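Local coordinates for 4-hydroxybutyrate coenzyme A transferase (Shewanella oneidensis, PDB 2OAS), which probably transfers coenzyme A between acyl groups such as acetate and 4-hydroxybutyrate, at residues S14-G19 against L43-I48; S18-W23 against I111-I116. One frame throughout, in Å; residues are numbered along the deposited sequence.

Contact 1. Residues S14-G19 against L43-I48; sequences SLIRSG and LTLDNI
Gly19 and Asp46 join the loop Ser14-Gly19 to the segment Leu43-Ile48 through a backbone hydrogen bond: Gly19 N donates to Asp46 O at 2.8 Å. A weak second hydrogen bond runs the other way, from Asp46 N to Ser18 OG at 3.2 Å. Ser18 OG stands beside its own backbone N (chi1 -66°), which sets it over the backbone of the facing segment, close to the CA and CB of Leu45. Asp46 CB leaves its backbone pointing away from Ser18, but the carboxylate swings back at chi1 66° and lays OD2 3.2 Å from Ser18 CB. Past the hydrogen bonds, Gly19 CA makes a CA-H...O contact with Asn47 O at 3.0 Å; the positive phi of Gly19 (75°) turns the chain here, just ahead of strand 21-24.

The apolar part lies on the inner side. Ile16 CG2 meets Leu45 CD1 at 4.0 Å, the two side chains crossing at about a right angle, and Ile48 CD1 reaches Ile16 CG2 at 4.3 Å. Leu45 CD2 packs against Ser18, nearest its OG. His41 NE2 holds Ile16 O.

The contact centre lies about 29 Å from the centre of the chain, with Gly19 and Asn47 on its exposed side. The two loops each follow a helix, 9-13 and 32-41, and lead into the neighbouring parallel strands 21-24 and 48-52, as alpha-to-beta connections do at the strand-entry end of a Rossmann-like alpha/beta domain.

Contact 2. Residues S18-W23 against I111-I116; sequences SGETLW and IDTAII
Trp23 and Thr113 hold the tight part of this contact, where strands 21-24 and 113-118 run parallel at 4.7 Å between the axes of their short segments. Trp23 N donates to Thr113 O at 3.0 Å, and Ile115 N returns to Trp23 O at 2.7 Å, the straightest of the bonds (172° at the hydrogen). Trp23 CG is anti to its backbone N (chi1 166°), which places the indole beside Ala114: CB sits at the ring edge, 4.1 Å from CD1. Ile111 CG2 packs on Trp23 CB, and Phe104 meets the indole edge-to-face. On the other face Leu22 and Thr113 lie side by side, and Thr113 OG1 is buried without a polar partner.

Toward the partly exposed end the ladder frays. Thr21 O takes Asp112 N at 2.8 Å but Thr113 N only weakly, at 3.5 Å. Here the Asp112 side chain joins in, OD2 accepting Thr21 N at 2.9 Å from the anti side of the carboxylate, tilted about 25° out of its plane. Glu20 reaches past it to a salt bridge with Lys145, which probably tempers the nearby like charge. Parallel bridges Leu22-Thr113 and Trp23-Ala114 join non-consecutive strands in the middle of the Rossmann-like parallel sheet.

How the contacts relate
Contacts 1 and 2 share Ser18 and Gly19, and their centres lie 10 Å apart. Strand 21-24 sits between 48-52 and 113-118 in the parallel sheet; contact 1 closes the loops entering it and 48-52, and contact 2 pairs it with 113-118. Apolar side chains join the two: Ile16 CD1 touches Leu22 CD1 at 3.7 Å and Ile115 CD1 at 3.8 Å, while Ile48 CG2 meets Leu22 CD1 at 3.8 Å. Both lie away from the residues that bind coenzyme A; the side chain of Trp23, in contact 2, is about 12 Å from the bound coenzyme A.

Contact 1. Residues S14-G19 against L43-I48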
loop_
_atom_site.group_PDB
_atom_site.type_symbol
_atom_site.label_atom_id
_atom_site.label_comp_id
_atom_site.label_asym_id
_atom_site.label_seq_id
_atom_site.Cartn_x
_atom_site.Cartn_y
_atom_site.Cartn_z
ATOM N N SER A 14 32.410 25.153 2.337
ATOM C CA SER A 14 32.779 26.016 1.221
ATOM C C SER A 14 32.707 25.381 -0.158
ATOM O O SER A 14 32.355 26.044 -1.124
ATOM C CB SER A 14 34.179 26.571 1.443
ATOM O OG SER A 14 34.137 27.571 2.436
ATOM N N LEU A 15 33.054 24.101 -0.250
ATOM C CA LEU A 15 33.019 23.405 -1.534
ATOM C C LEU A 15 31.629 23.476 -2.154
ATOM O O LEU A 15 31.489 23.466 -3.368
ATOM C CB LEU A 15 33.452 21.947 -1.367
ATOM C CG LEU A 15 34.939 21.666 -1.110
ATOM C CD1 LEU A 15 35.412 22.389 0.134
ATOM C CD2 LEU A 15 35.152 20.156 -0.959
ATOM N N ILE A 16 30.594 23.547 -1.325
ATOM C CA ILE A 16 29.238 23.622 -1.861
ATOM C C ILE A 16 29.133 24.878 -2.708
ATOM O O ILE A 16 29.538 25.962 -2.275
ATOM C CB ILE A 16 28.178 23.664 -0.744
ATOM C CG1 ILE A 16 28.259 22.377 0.092
ATOM C CG2 ILE A 16 26.790 23.838 -1.358
ATOM C CD1 ILE A 16 27.240 22.267 1.211
ATOM N N ARG A 17 28.620 24.716 -3.926
ATOM C CA ARG A 17 28.445 25.826 -4.877
ATOM C C ARG A 17 26.962 26.080 -5.125
ATOM O O ARG A 17 26.125 25.256 -4.770
ATOM C CB ARG A 17 29.157 25.502 -6.194
ATOM C CG ARG A 17 30.677 25.566 -6.099
ATOM C CD ARG A 17 31.142 27.012 -6.074
ATOM N NE ARG A 17 32.245 27.276 -5.147
ATOM C CZ ARG A 17 32.843 28.461 -5.019
ATOM N NH1 ARG A 17 33.849 28.630 -4.132
ATOM N NH2 ARG A 17 32.429 29.468 -5.780
ATOM N N SER A 18 26.635 27.217 -5.735
ATOM C CA SER A 18 25.234 27.559 -5.997
ATOM C C SER A 18 24.470 26.627 -6.934
ATOM O O SER A 18 25.046 25.994 -7.806
ATOM C CB SER A 18 25.133 28.985 -6.534
ATOM O OG SER A 18 25.518 29.930 -5.551
ATOM N N GLY A 19 23.158 26.554 -6.739
ATOM C CA GLY A 19 22.328 25.710 -7.574
ATOM C C GLY A 19 22.412 24.217 -7.303
ATOM O O GLY A 19 21.697 23.428 -7.935
ATOM N N LEU A 43 24.523 31.883 2.510
ATOM C CA LEU A 43 24.110 33.269 2.330
ATOM C C LEU A 43 24.734 33.905 1.101
ATOM O O LEU A 43 24.213 34.892 0.578
ATOM C CB LEU A 43 24.454 34.094 3.564
ATOM C CG LEU A 43 23.687 33.705 4.829
ATOM C CD1 LEU A 43 24.087 34.626 5.960
ATOM C CD2 LEU A 43 22.194 33.792 4.575
ATOM N N THR A 44 25.846 33.326 0.648
ATOM C CA THR A 44 26.572 33.811 -0.524
ATOM C C THR A 44 26.184 33.014 -1.771
ATOM O O THR A 44 26.651 33.303 -2.872
ATOM C CB THR A 44 28.096 33.669 -0.335
ATOM O OG1 THR A 44 28.488 32.307 -0.561
ATOM C CG2 THR A 44 28.501 34.071 1.077
ATOM N N LEU A 45 25.333 32.007 -1.598
ATOM C CA LEU A 45 24.914 31.168 -2.717
ATOM C C LEU A 45 23.445 31.407 -3.036
ATOM O O LEU A 45 22.825 32.325 -2.507
ATOM C CB LEU A 45 25.102 29.689 -2.364
ATOM C CG LEU A 45 26.416 29.243 -1.722
ATOM C CD1 LEU A 45 26.325 27.773 -1.326
ATOM C CD2 LEU A 45 27.557 29.470 -2.686
ATOM N N ASP A 46 22.899 30.584 -3.922
ATOM C CA ASP A 46 21.484 30.669 -4.247
ATOM C C ASP A 46 21.062 29.412 -4.979
ATOM O O ASP A 46 21.897 28.622 -5.433
ATOM C CB ASP A 46 21.163 31.903 -5.099
ATOM C CG ASP A 46 21.778 31.835 -6.467
ATOM O OD1 ASP A 46 21.373 32.629 -7.355
ATOM O OD2 ASP A 46 22.677 30.978 -6.645
ATOM N N ASN A 47 19.752 29.231 -5.075
ATOM C CA ASN A 47 19.184 28.079 -5.748
ATOM C C ASN A 47 19.687 26.786 -5.138
ATOM O O ASN A 47 19.914 25.808 -5.847
ATOM C CB ASN A 47 19.524 28.107 -7.232
ATOM C CG ASN A 47 19.221 29.443 -7.866
ATOM O OD1 ASN A 47 18.136 30.003 -7.679
ATOM N ND2 ASN A 47 20.185 29.968 -8.626
ATOM N N ILE A 48 19.862 26.781 -3.821
ATOM C CA ILE A 48 20.320 25.590 -3.126
ATOM C C ILE A 48 19.119 24.798 -2.622
ATOM O O ILE A 48 18.304 25.325 -1.878
ATOM C CB ILE A 48 21.206 25.942 -1.910
ATOM C CG1 ILE A 48 22.511 26.594 -2.380
ATOM C CG2 ILE A 48 21.507 24.684 -1.099
ATOM C CD1 ILE A 48 23.381 25.712 -3.249
#

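Contact 2. Residues S18-W23 against I111-I116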
loop_
_atom_site.group_PDB
_atom_site.type_symbol
_atom_site.label_atom_id
_atom_site.label_comp_id
_atom_site.label_asym_id
_atom_site.label_seq_id
_atom_site.Cartn_x
_atom_site.Cartn_y
_atom_site.Cartn_z
ATOM N N SER A 18 26.635 27.217 -5.735
ATOM C CA SER A 18 25.234 27.559 -5.997
ATOM C C SER A 18 24.470 26.627 -6.934
ATOM O O SER A 18 25.046 25.994 -7.806
ATOM C CB SER A 18 25.133 28.985 -6.534
ATOM O OG SER A 18 25.518 29.930 -5.551
ATOM N N GLY A 19 23.158 26.554 -6.739
ATOM C CA GLY A 19 22.328 25.710 -7.574
ATOM C C GLY A 19 22.412 24.217 -7.303
ATOM O O GLY A 19 21.697 23.428 -7.935
ATOM N N GLU A 20 23.261 23.822 -6.362
ATOM C CA GLU A 20 23.417 22.407 -6.052
ATOM C C GLU A 20 22.251 21.795 -5.278
ATOM O O GLU A 20 21.523 22.482 -4.557
ATOM C CB GLU A 20 24.718 22.163 -5.269
ATOM C CG GLU A 20 25.991 22.464 -6.059
ATOM C CD GLU A 20 27.265 22.062 -5.315
ATOM O OE1 GLU A 20 28.380 22.325 -5.836
ATOM O OE2 GLU A 20 27.158 21.485 -4.218
ATOM N N THR A 21 22.068 20.495 -5.477
ATOM C CA THR A 21 21.039 19.750 -4.772
ATOM C C THR A 21 21.821 18.976 -3.724
ATOM O O THR A 21 22.714 18.193 -4.051
ATOM C CB THR A 21 20.310 18.747 -5.666
ATOM O OG1 THR A 21 19.666 19.447 -6.736
ATOM C CG2 THR A 21 19.268 18.002 -4.852
ATOM N N LEU A 22 21.486 19.224 -2.469
ATOM C CA LEU A 22 22.151 18.607 -1.353
ATOM C C LEU A 22 21.308 17.580 -0.594
ATOM O O LEU A 22 20.066 17.634 -0.564
ATOM C CB LEU A 22 22.585 19.701 -0.368
ATOM C CG LEU A 22 23.507 20.825 -0.856
ATOM C CD1 LEU A 22 23.689 21.846 0.250
ATOM C CD2 LEU A 22 24.853 20.258 -1.278
ATOM N N TRP A 23 22.008 16.645 0.035
ATOM C CA TRP A 23 21.363 15.641 0.861
ATOM C C TRP A 23 22.038 15.726 2.212
ATOM O O TRP A 23 23.242 15.972 2.291
ATOM C CB TRP A 23 21.537 14.235 0.292
ATOM C CG TRP A 23 21.175 13.203 1.308
ATOM C CD1 TRP A 23 22.035 12.531 2.137
ATOM C CD2 TRP A 23 19.857 12.782 1.666
ATOM N NE1 TRP A 23 21.331 11.714 2.986
ATOM C CE2 TRP A 23 19.989 11.842 2.714
ATOM C CE3 TRP A 23 18.575 13.096 1.196
ATOM C CZ2 TRP A 23 18.889 11.226 3.316
ATOM C CZ3 TRP A 23 17.474 12.481 1.795
ATOM C CH2 TRP A 23 17.645 11.549 2.841
ATOM N N ILE A 111 21.933 14.121 -6.876
ATOM C CA ILE A 111 22.471 14.664 -5.640
ATOM C C ILE A 111 23.890 15.143 -5.913
ATOM O O ILE A 111 24.765 14.343 -6.239
ATOM C CB ILE A 111 22.514 13.604 -4.535
ATOM C CG1 ILE A 111 21.090 13.157 -4.202
ATOM C CG2 ILE A 111 23.254 14.144 -3.335
ATOM C CD1 ILE A 111 20.991 12.120 -3.127
ATOM N N ASP A 112 24.126 16.447 -5.787
ATOM C CA ASP A 112 25.463 16.985 -6.042
ATOM C C ASP A 112 26.399 16.752 -4.871
ATOM O O ASP A 112 27.579 16.484 -5.056
ATOM C CB ASP A 112 25.397 18.478 -6.377
ATOM C CG ASP A 112 24.607 18.765 -7.661
ATOM O OD1 ASP A 112 24.851 18.094 -8.685
ATOM O OD2 ASP A 112 23.737 19.677 -7.642
ATOM N N THR A 113 25.879 16.858 -3.659
ATOM C CA THR A 113 26.717 16.624 -2.493
ATOM C C THR A 113 25.910 16.166 -1.288
ATOM O O THR A 113 24.794 16.633 -1.045
ATOM C CB THR A 113 27.552 17.891 -2.113
ATOM O OG1 THR A 113 27.233 18.296 -0.790
ATOM C CG2 THR A 113 27.295 19.028 -3.072
ATOM N N ALA A 114 26.489 15.240 -0.531
ATOM C CA ALA A 114 25.846 14.702 0.663
ATOM C C ALA A 114 26.593 15.130 1.917
ATOM O O ALA A 114 27.803 14.921 2.028
ATOM C CB ALA A 114 25.804 13.190 0.596
ATOM N N ILE A 115 25.874 15.730 2.857
ATOM C CA ILE A 115 26.478 16.153 4.105
ATOM C C ILE A 115 26.238 15.027 5.097
ATOM O O ILE A 115 25.092 14.634 5.340
ATOM C CB ILE A 115 25.809 17.420 4.681
ATOM C CG1 ILE A 115 25.595 18.466 3.581
ATOM C CG2 ILE A 115 26.669 17.964 5.810
ATOM C CD1 ILE A 115 26.857 18.891 2.873
ATOM N N ILE A 116 27.306 14.505 5.686
ATOM C CA ILE A 116 27.121 13.411 6.618
ATOM C C ILE A 116 27.982 13.502 7.864
ATOM O O ILE A 116 28.947 14.250 7.909
ATOM C CB ILE A 116 27.390 12.065 5.919
ATOM C CG1 ILE A 116 28.847 11.981 5.477
ATOM C CG2 ILE A 116 26.528 11.947 4.690
ATOM C CD1 ILE A 116 29.187 10.674 4.804
#